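Local structure of peptide from Structure-specific endonuclease subunit SLX4 (Saccharomyces cerevisiae, 6J0Y) at residues K24-H28 with I54-D58. The protein probably binds the DNA-repair scaffold Rtt107 through this Rtt107-interacting motif, linking the scaffold to the SLX4 subunit of a structure-specific endonuclease. Residues are numbered along the deposited sequence; the frame is centred on the assembly and turned at random.
Sequences KLVKH and IQLVD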
ATOM      1  N   LYS B  24     -28.285  18.512   0.974  1.00 46.79           N
ATOM      2  CA  LYS B  24     -28.093  18.774  -0.446  1.00 49.20           C
ATOM      3  C   LYS B  24     -27.173  17.761  -1.119  1.00 48.64           C
ATOM      4  O   LYS B  24     -27.121  17.722  -2.351  1.00 50.35           O
ATOM      5  CB  LYS B  24     -27.566  20.200  -0.636  1.00 55.38           C
ATOM      6  CG  LYS B  24     -28.640  21.255  -0.387  1.00 61.64           C
ATOM      7  CD  LYS B  24     -28.083  22.659  -0.207  1.00 67.75           C
ATOM      8  CE  LYS B  24     -29.221  23.652   0.033  1.00 72.08           C
ATOM      9  NZ  LYS B  24     -28.754  25.017   0.417  1.00 74.90           N
ATOM     10  N   LEU B  25     -26.461  16.943  -0.349  1.00 37.88           N
ATOM     11  CA  LEU B  25     -25.702  15.836  -0.911  1.00 37.56           C
ATOM     12  C   LEU B  25     -26.636  14.675  -1.245  1.00 42.46           C
ATOM     13  O   LEU B  25     -27.546  14.353  -0.476  1.00 48.74           O
ATOM     14  CB  LEU B  25     -24.624  15.372   0.074  1.00 34.24           C
ATOM     15  CG  LEU B  25     -23.509  16.370   0.419  1.00 32.96           C
ATOM     16  CD1 LEU B  25     -22.642  15.852   1.567  1.00 35.48           C
ATOM     17  CD2 LEU B  25     -22.643  16.662  -0.794  1.00 31.94           C
ATOM     18  N   VAL B  26     -26.402  14.044  -2.392  1.00 39.52           N
ATOM     19  CA  VAL B  26     -27.192  12.893  -2.826  1.00 41.55           C
ATOM     20  C   VAL B  26     -26.518  11.623  -2.318  1.00 34.23           C
ATOM     21  O   VAL B  26     -25.367  11.339  -2.671  1.00 29.31           O
ATOM     22  CB  VAL B  26     -27.341  12.867  -4.356  1.00 40.59           C
ATOM     23  CG1 VAL B  26     -28.044  11.594  -4.803  1.00 38.96           C
ATOM     24  CG2 VAL B  26     -28.096  14.092  -4.833  1.00 40.90           C
ATOM     25  N   LYS B  27     -27.225  10.868  -1.472  1.00 32.24           N
ATOM     26  CA  LYS B  27     -26.735   9.597  -0.953  1.00 31.70           C
ATOM     27  C   LYS B  27     -27.198   8.470  -1.867  1.00 30.41           C
ATOM     28  O   LYS B  27     -28.404   8.244  -2.010  1.00 35.26           O
ATOM     29  CB  LYS B  27     -27.247   9.351   0.465  1.00 37.25           C
ATOM     30  CG  LYS B  27     -26.860  10.404   1.486  1.00 47.88           C
ATOM     31  CD  LYS B  27     -27.807  10.351   2.683  1.00 63.63           C
ATOM     32  CE  LYS B  27     -27.310  11.209   3.838  1.00 72.50           C
ATOM     33  NZ  LYS B  27     -28.354  11.431   4.882  1.00 78.59           N
ATOM     34  N   HIS B  28     -26.249   7.749  -2.468  1.00 28.06           N
ATOM     35  CA  HIS B  28     -26.621   6.560  -3.235  1.00 27.41           C
ATOM     36  C   HIS B  28     -27.028   5.424  -2.311  1.00 25.35           C
ATOM     37  O   HIS B  28     -28.043   4.755  -2.540  1.00 27.09           O
ATOM     38  CB  HIS B  28     -25.469   6.111  -4.136  1.00 24.81           C
ATOM     39  CG  HIS B  28     -25.269   6.993  -5.328  1.00 26.69           C
ATOM     40  ND1 HIS B  28     -24.198   6.856  -6.185  1.00 31.38           N
ATOM     41  CD2 HIS B  28     -26.013   8.012  -5.814  1.00 33.13           C
ATOM     42  CE1 HIS B  28     -24.289   7.757  -7.146  1.00 26.14           C
ATOM     43  NE2 HIS B  28     -25.384   8.470  -6.947  1.00 37.00           N
ATOM     44  N   ILE B  54     -21.577   8.776  -1.411  1.00 23.90           N
ATOM     45  CA  ILE B  54     -22.039  10.133  -1.660  1.00 26.96           C
ATOM     46  C   ILE B  54     -21.742  10.456  -3.118  1.00 26.75           C
ATOM     47  O   ILE B  54     -20.590  10.362  -3.559  1.00 25.89           O
ATOM     48  CB  ILE B  54     -21.361  11.135  -0.711  1.00 26.98           C
ATOM     49  CG1 ILE B  54     -21.636  10.768   0.758  1.00 28.38           C
ATOM     50  CG2 ILE B  54     -21.794  12.565  -1.042  1.00 28.59           C
ATOM     51  CD1 ILE B  54     -23.077  10.955   1.188  1.00 35.52           C
ATOM     52  N   GLN B  55     -22.773  10.824  -3.878  1.00 24.34           N
ATOM     53  CA  GLN B  55     -22.559  11.202  -5.270  1.00 25.49           C
ATOM     54  C   GLN B  55     -21.696  12.459  -5.386  1.00 26.25           C
ATOM     55  O   GLN B  55     -21.882  13.433  -4.648  1.00 30.20           O
ATOM     56  CB  GLN B  55     -23.912  11.434  -5.953  1.00 26.83           C
ATOM     57  CG  GLN B  55     -23.841  11.755  -7.418  1.00 33.44           C
ATOM     58  CD  GLN B  55     -25.229  11.814  -8.020  1.00 35.09           C
ATOM     59  OE1 GLN B  55     -25.853  10.783  -8.256  1.00 36.99           O
ATOM     60  NE2 GLN B  55     -25.735  13.019  -8.228  1.00 46.30           N
ATOM     61  N   LEU B  56     -20.764  12.449  -6.347  1.00 26.77           N
ATOM     62  CA  LEU B  56     -19.999  13.654  -6.659  1.00 33.66           C
ATOM     63  C   LEU B  56     -20.934  14.789  -7.059  1.00 37.77           C
ATOM     64  O   LEU B  56     -21.885  14.591  -7.820  1.00 33.28           O
ATOM     65  CB  LEU B  56     -19.006  13.392  -7.795  1.00 38.25           C
ATOM     66  CG  LEU B  56     -17.825  12.439  -7.598  1.00 33.95           C
ATOM     67  CD1 LEU B  56     -16.983  12.385  -8.879  1.00 32.27           C
ATOM     68  CD2 LEU B  56     -16.961  12.880  -6.421  1.00 31.97           C
ATOM     69  N   VAL B  57     -20.669  15.991  -6.539  1.00 35.82           N
ATOM     70  CA  VAL B  57     -21.536  17.123  -6.847  1.00 43.22           C
ATOM     71  C   VAL B  57     -21.352  17.513  -8.308  1.00 54.30           C
ATOM     72  O   VAL B  57     -20.249  17.413  -8.863  1.00 45.72           O
ATOM     73  CB  VAL B  57     -21.262  18.308  -5.904  1.00 45.05           C
ATOM     74  CG1 VAL B  57     -21.351  17.866  -4.445  1.00 42.28           C
ATOM     75  CG2 VAL B  57     -19.915  18.923  -6.191  1.00 52.08           C
ATOM     76  N   ASP B  58     -22.441  17.928  -8.946  1.00 68.49           N
ATOM     77  CA  ASP B  58     -22.436  18.193 -10.385  1.00 81.76           C
ATOM     78  C   ASP B  58     -21.668  19.468 -10.720  1.00 88.65           C
ATOM     79  O   ASP B  58     -22.033  20.558 -10.284  1.00 90.88           O
ATOM     80  CB  ASP B  58     -23.870  18.288 -10.918  1.00 87.29           C
ATOM     81  CG  ASP B  58     -24.666  17.008 -10.696  1.00 91.77           C
ATOM     82  OD1 ASP B  58     -24.107  15.908 -10.895  1.00 91.56           O
ATOM     83  OD2 ASP B  58     -25.855  17.103 -10.321  1.00 94.70           O
TER
HETATM   84  O   HOH W   1     -24.089  14.804  -4.063  1.00 38.78           O
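At the end of an antiparallel three-stranded sheet, where strand 27-32 begins beside the close of the central strand 49-55, Lys27 and Ile54 form a non-hydrogen-bonded pair with their CA atoms 4.8 Å apart. Both side chains lie on the same face of the sheet and run alongside each other, CD1 of Ile54 reaching CG of Lys27 at 3.8 Å; the long methylene chain of lysine suits this edge, since it packs on the isoleucine methyl while its ammonium group runs on to a weak hydrogen bond with the carbonyl of Val18. Next to this pair the two chains are joined by Gln55 N, which donates to Val26 O at 2.9 Å. Between the same two residues, a water accepts from Val26 N and donates to Gln55 O, bridging the other pair of backbone groups where the two chains begin to part. Leu25 turns inward, its CB 4.1 Å from CG2 of Ile54 and its CD2 meeting CG1 of Val57; Leu25 and Val57 also pack on apolar side chains of another protein's chain, consistent with a part in partner binding. The side chains of His28 and Gln55 cross at an angle, the ring plane and the amide plane 72° apart. Gln55 holds CG trans to its main-chain nitrogen (chi1 -177°) and stays extended beyond, which carries OE1 to the ring edge. Histidine supplies NE2-H within the ring plane, and it donates to Gln55 OE1 at 2.7 Å, approaching 21° away from the plane of the carbonyl. Were His28 an alanine, OE1 of Gln55 would probably lose this donor and the amide would be freer to turn. Beside the same bond, CB of Gln55 comes within 3.5 Å of His28 NE2, and Gln55 CA lies over one face of the ring, offset toward its rim.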